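Local atomic coordinates of gamma-hexachlorocyclohexane dehydrochlorinase (Novosphingobium barchaimii LL02, PDB entry 5KVB), a protein that probably catalyses the stepwise dehydrochlorination of the pollutant lindane (gamma-hexachlorocyclohexane) through pentachlorocyclohexene to a tetrachlorocyclohexadiene. Residues S91-C103 with L115-R127. Sequence-based numbering, arbitrary orientation. Where two conformers were deposited one is given.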
loop_
_atom_site.group_PDB
_atom_site.type_symbol
_atom_site.label_atom_id
_atom_site.label_comp_id
_atom_site.label_asym_id
_atom_site.label_seq_id
_atom_site.Cartn_x
_atom_site.Cartn_y
_atom_site.Cartn_z
ATOM N N SER A 91 -24.084 -8.857 -0.038
ATOM C CA SER A 91 -25.034 -9.357 -1.027
ATOM C C SER A 91 -24.418 -9.068 -2.386
ATOM O O SER A 91 -23.332 -8.493 -2.460
ATOM C CB SER A 91 -26.388 -8.664 -0.893
ATOM O OG SER A 91 -26.292 -7.317 -1.337
ATOM N N ALA A 92 -25.105 -9.423 -3.464
ATOM C CA ALA A 92 -24.579 -9.151 -4.799
ATOM C C ALA A 92 -24.416 -7.651 -5.058
ATOM O O ALA A 92 -23.607 -7.255 -5.891
ATOM C CB ALA A 92 -25.483 -9.772 -5.867
ATOM N N ASP A 93 -25.168 -6.823 -4.336
ATOM C CA ASP A 93 -25.139 -5.375 -4.582
ATOM C C ASP A 93 -24.683 -4.543 -3.382
ATOM O O ASP A 93 -24.906 -3.335 -3.343
ATOM C CB ASP A 93 -26.529 -4.893 -5.031
ATOM C CG ASP A 93 -26.990 -5.552 -6.315
ATOM O OD1 ASP A 93 -26.204 -5.651 -7.281
ATOM O OD2 ASP A 93 -28.160 -5.987 -6.340
ATOM N N LYS A 94 -24.063 -5.185 -2.397
ATOM C CA LYS A 94 -23.582 -4.465 -1.226
ATOM C C LYS A 94 -22.269 -5.084 -0.772
ATOM O O LYS A 94 -22.176 -6.296 -0.550
ATOM C CB LYS A 94 -24.618 -4.485 -0.090
ATOM C CG LYS A 94 -24.208 -3.677 1.149
ATOM C CD LYS A 94 -25.322 -3.606 2.212
ATOM C CE LYS A 94 -26.535 -2.823 1.720
ATOM N NZ LYS A 94 -27.606 -2.663 2.764
ATOM N N VAL A 95 -21.253 -4.234 -0.659
ATOM C CA VAL A 95 -19.912 -4.665 -0.274
ATOM C C VAL A 95 -19.429 -3.906 0.972
ATOM O O VAL A 95 -19.601 -2.685 1.081
ATOM C CB VAL A 95 -18.914 -4.460 -1.440
ATOM C CG1 VAL A 95 -17.466 -4.610 -0.966
ATOM C CG2 VAL A 95 -19.225 -5.441 -2.552
ATOM N N ASN A 96 -18.856 -4.644 1.925
ATOM C CA ASN A 96 -18.124 -4.076 3.054
ATOM C C ASN A 96 -16.641 -3.978 2.745
ATOM O O ASN A 96 -16.060 -4.934 2.224
ATOM C CB ASN A 96 -18.264 -4.954 4.302
ATOM C CG ASN A 96 -19.573 -4.783 5.029
ATOM O OD1 ASN A 96 -20.290 -3.812 4.842
ATOM N ND2 ASN A 96 -19.861 -5.728 5.921
ATOM N N GLY A 97 -16.023 -2.855 3.088
ATOM C CA GLY A 97 -14.583 -2.743 3.027
ATOM C C GLY A 97 -13.946 -2.367 4.357
ATOM O O GLY A 97 -14.546 -1.661 5.173
ATOM N N ILE A 98 -12.729 -2.849 4.577
ATOM C CA ILE A 98 -11.884 -2.375 5.664
ATOM C C ILE A 98 -10.511 -2.074 5.060
ATOM O O ILE A 98 -10.045 -2.795 4.176
ATOM C CB ILE A 98 -11.765 -3.404 6.827
ATOM C CG1 ILE A 98 -11.171 -4.734 6.340
ATOM C CG2 ILE A 98 -13.130 -3.609 7.504
ATOM C CD1 ILE A 98 -10.965 -5.777 7.442
ATOM N N GLY A 99 -9.871 -1.008 5.532
ATOM C CA GLY A 99 -8.589 -0.580 4.999
ATOM C C GLY A 99 -7.765 0.097 6.067
ATOM O O GLY A 99 -8.314 0.725 6.982
ATOM N N ASP A 100 -6.447 -0.036 5.958
ATOM C CA ASP A 100 -5.524 0.578 6.914
ATOM C C ASP A 100 -4.821 1.732 6.247
ATOM O O ASP A 100 -4.209 1.569 5.188
ATOM C CB ASP A 100 -4.523 -0.455 7.430
ATOM C CG ASP A 100 -5.213 -1.607 8.136
ATOM O OD1 ASP A 100 -6.053 -1.327 9.009
ATOM O OD2 ASP A 100 -4.955 -2.776 7.789
ATOM N N VAL A 101 -4.909 2.907 6.860
ATOM C CA VAL A 101 -4.394 4.127 6.243
ATOM C C VAL A 101 -3.328 4.787 7.115
ATOM O O VAL A 101 -3.517 4.962 8.328
ATOM C CB VAL A 101 -5.551 5.132 5.967
ATOM C CG1 VAL A 101 -5.031 6.421 5.306
ATOM C CG2 VAL A 101 -6.641 4.472 5.115
ATOM N N LEU A 102 -2.197 5.122 6.496
ATOM C CA LEU A 102 -1.116 5.855 7.164
ATOM C C LEU A 102 -1.121 7.282 6.632
ATOM O O LEU A 102 -1.005 7.499 5.424
ATOM C CB LEU A 102 0.240 5.178 6.921
ATOM C CG LEU A 102 1.475 5.924 7.446
ATOM C CD1 LEU A 102 1.443 6.054 8.973
ATOM C CD2 LEU A 102 2.743 5.199 6.972
ATOM N N CYS A 103 -1.277 8.261 7.518
ATOM C CA CYS A 103 -1.326 9.655 7.094
ATOM C C CYS A 103 -0.171 10.439 7.697
ATOM O O CYS A 103 0.097 10.332 8.899
ATOM C CB CYS A 103 -2.666 10.298 7.486
ATOM S SG CYS A 103 -2.774 12.102 7.147
ATOM N N LEU A 115 1.813 12.099 12.623
ATOM C CA LEU A 115 1.590 10.784 12.019
ATOM C C LEU A 115 0.283 10.221 12.546
ATOM O O LEU A 115 0.073 10.139 13.765
ATOM C CB LEU A 115 2.748 9.829 12.336
ATOM C CG LEU A 115 2.727 8.425 11.712
ATOM C CD1 LEU A 115 4.145 7.918 11.475
ATOM C CD2 LEU A 115 1.960 7.425 12.567
ATOM N N ILE A 116 -0.588 9.819 11.625
ATOM C CA ILE A 116 -1.879 9.234 11.968
ATOM C C ILE A 116 -1.956 7.808 11.417
ATOM O O ILE A 116 -1.613 7.563 10.248
ATOM C CB ILE A 116 -3.049 10.073 11.403
ATOM C CG1 ILE A 116 -3.093 11.462 12.048
ATOM C CG2 ILE A 116 -4.387 9.376 11.617
ATOM C CD1 ILE A 116 -4.027 12.439 11.340
ATOM N N ALA A 117 -2.349 6.868 12.268
ATOM C CA ALA A 117 -2.709 5.530 11.816
ATOM C C ALA A 117 -4.208 5.375 11.971
ATOM O O ALA A 117 -4.732 5.471 13.085
ATOM C CB ALA A 117 -1.961 4.461 12.622
ATOM N N ALA A 118 -4.908 5.132 10.861
ATOM C CA ALA A 118 -6.366 5.061 10.876
ATOM C C ALA A 118 -6.886 3.779 10.254
ATOM O O ALA A 118 -6.205 3.151 9.429
ATOM C CB ALA A 118 -6.957 6.257 10.156
ATOM N N VAL A 119 -8.093 3.401 10.661
ATOM C CA VAL A 119 -8.825 2.333 10.005
ATOM C C VAL A 119 -10.054 2.929 9.339
ATOM O O VAL A 119 -10.821 3.650 9.976
ATOM C CB VAL A 119 -9.229 1.232 10.999
ATOM C CG1 VAL A 119 -10.237 0.278 10.373
ATOM C CG2 VAL A 119 -7.985 0.477 11.474
ATOM N N TYR A 120 -10.201 2.661 8.043
ATOM C CA TYR A 120 -11.368 3.096 7.276
ATOM C C TYR A 120 -12.320 1.922 7.074
ATOM O O TYR A 120 -11.929 0.887 6.510
ATOM C CB TYR A 120 -10.969 3.660 5.902
ATOM C CG TYR A 120 -10.348 5.045 5.879
ATOM C CD1 TYR A 120 -9.820 5.629 7.026
ATOM C CD2 TYR A 120 -10.296 5.768 4.686
ATOM C CE1 TYR A 120 -9.241 6.912 6.979
ATOM C CE2 TYR A 120 -9.736 7.039 4.635
ATOM C CZ TYR A 120 -9.211 7.598 5.779
ATOM O OH TYR A 120 -8.645 8.854 5.721
ATOM N N THR A 121 -13.557 2.072 7.540
ATOM C CA THR A 121 -14.593 1.052 7.408
ATOM C C THR A 121 -15.647 1.581 6.432
ATOM O O THR A 121 -16.256 2.630 6.679
ATOM C CB THR A 121 -15.232 0.724 8.771
ATOM O OG1 THR A 121 -14.202 0.358 9.706
ATOM C CG2 THR A 121 -16.178 -0.430 8.652
ATOM N N SER A 122 -15.828 0.894 5.307
ATOM C CA SER A 122 -16.609 1.439 4.193
ATOM C C SER A 122 -17.731 0.496 3.750
ATOM O O SER A 122 -17.684 -0.696 4.022
ATOM C CB SER A 122 -15.676 1.758 3.017
ATOM O OG SER A 122 -14.904 0.625 2.649
ATOM N N GLU A 123 -18.739 1.051 3.071
ATOM C CA GLU A 123 -19.792 0.271 2.442
ATOM C C GLU A 123 -20.027 0.853 1.055
ATOM O O GLU A 123 -19.965 2.075 0.859
ATOM C CB GLU A 123 -21.101 0.299 3.254
ATOM C CG GLU A 123 -22.194 -0.629 2.710
ATOM C CD GLU A 123 -23.571 -0.349 3.315
ATOM O OE1 GLU A 123 -23.905 -0.964 4.356
ATOM O OE2 GLU A 123 -24.324 0.478 2.745
ATOM N N TYR A 124 -20.309 -0.040 0.111
ATOM C CA TYR A 124 -20.578 0.322 -1.284
ATOM C C TYR A 124 -21.866 -0.347 -1.721
ATOM O O TYR A 124 -22.134 -1.488 -1.344
ATOM C CB TYR A 124 -19.418 -0.106 -2.194
ATOM C CG TYR A 124 -18.072 0.301 -1.639
ATOM C CD1 TYR A 124 -17.409 -0.507 -0.722
ATOM C CD2 TYR A 124 -17.486 1.513 -2.005
ATOM C CE1 TYR A 124 -16.190 -0.115 -0.182
ATOM C CE2 TYR A 124 -16.260 1.912 -1.468
ATOM C CZ TYR A 124 -15.627 1.082 -0.570
ATOM O OH TYR A 124 -14.428 1.458 -0.013
ATOM N N GLU A 125 -22.673 0.377 -2.489
ATOM C CA GLU A 125 -23.909 -0.172 -3.036
ATOM C C GLU A 125 -23.910 -0.080 -4.553
ATOM O O GLU A 125 -23.406 0.890 -5.126
ATOM C CB GLU A 125 -25.138 0.555 -2.471
ATOM C CG GLU A 125 -25.394 0.271 -1.000
ATOM C CD GLU A 125 -26.725 0.822 -0.511
ATOM O OE1 GLU A 125 -27.455 1.444 -1.315
ATOM O OE2 GLU A 125 -27.043 0.621 0.681
ATOM N N ARG A 126 -24.392 -1.149 -5.265
ATOM C CA ARG A 126 -24.609 -1.108 -6.703
ATOM C C ARG A 126 -26.069 -0.757 -6.989
ATOM O O ARG A 126 -26.984 -1.428 -6.513
ATOM C CB ARG A 126 -24.234 -2.444 -7.353
ATOM C CG ARG A 126 -24.565 -2.513 -8.834
ATOM C CD ARG A 126 -23.674 -3.510 -9.558
ATOM N NE ARG A 126 -23.755 -4.851 -8.990
ATOM C CZ ARG A 126 -23.101 -5.900 -9.483
ATOM N NH1 ARG A 126 -22.322 -5.754 -10.551
ATOM N NH2 ARG A 126 -23.218 -7.089 -8.912
ATOM N N ARG A 127 -26.264 0.311 -7.758
ATOM C CA ARG A 127 -27.599 0.788 -8.122
ATOM C C ARG A 127 -27.648 0.995 -9.621
ATOM O O ARG A 127 -26.802 1.695 -10.178
ATOM C CB ARG A 127 -27.930 2.089 -7.395
ATOM C CG ARG A 127 -27.909 1.963 -5.890
ATOM C CD ARG A 127 -28.256 3.290 -5.230
ATOM N NE ARG A 127 -28.058 3.249 -3.782
ATOM C CZ ARG A 127 -28.118 4.313 -2.982
ATOM N NH1 ARG A 127 -28.378 5.515 -3.480
ATOM N NH2 ARG A 127 -27.918 4.166 -1.678
HETATM O O HOH W 1 -26.312 -1.702 5.183
HETATM O O HOH W 2 -22.044 -1.707 5.748
#
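From Val-95 with Tyr-124 to Cys-103 with Ile-116, five hydrogen-bonded pairs, each closed by two N-H...O bonds, join antiparallel strand segments whose N-to-C directions lie 162° apart. CG2 of Val-101 sits over the middle of the Tyr-120 ring, 3.7 Å from its centroid and 6° off the normal, a CH-pi contact. With CG1 of Val-101 anti to the backbone N (chi1 -180°), CG2 falls beside that N, over the ring. Ser-122 OG, hydrogen-bonded to Tyr-124 OH, comes within 3.4 Å of Gly-97 CA. These strands form a hairpin in the curved sheet of the SnoaL-like, NTF2-clan fold; Tyr-120 and Val-101 touch His-80, the probable proton acceptor, and Tyr-24 of helix 10-33. On the other face the Lys-94 chain, bent at chi3, lays CD 3.7 Å from Glu-123 OE1 and, in one Glu-125 conformer, reaches Glu-125 OE2 through NZ in a long 3.9 Å salt bridge. A water links NZ to Glu-123 OE1, while Glu-123 OE2 is hydrogen-bonded to Ser-134 OG. Replacing Lys-94 by an alanine is likely to leave Glu-125 OE2 without this cation and break the water link. Beyond, one Arg-126 conformer sets NE 3.1 Å from Asp-93 OD1, a salt bridge, and NH1 bridges to Asp-12.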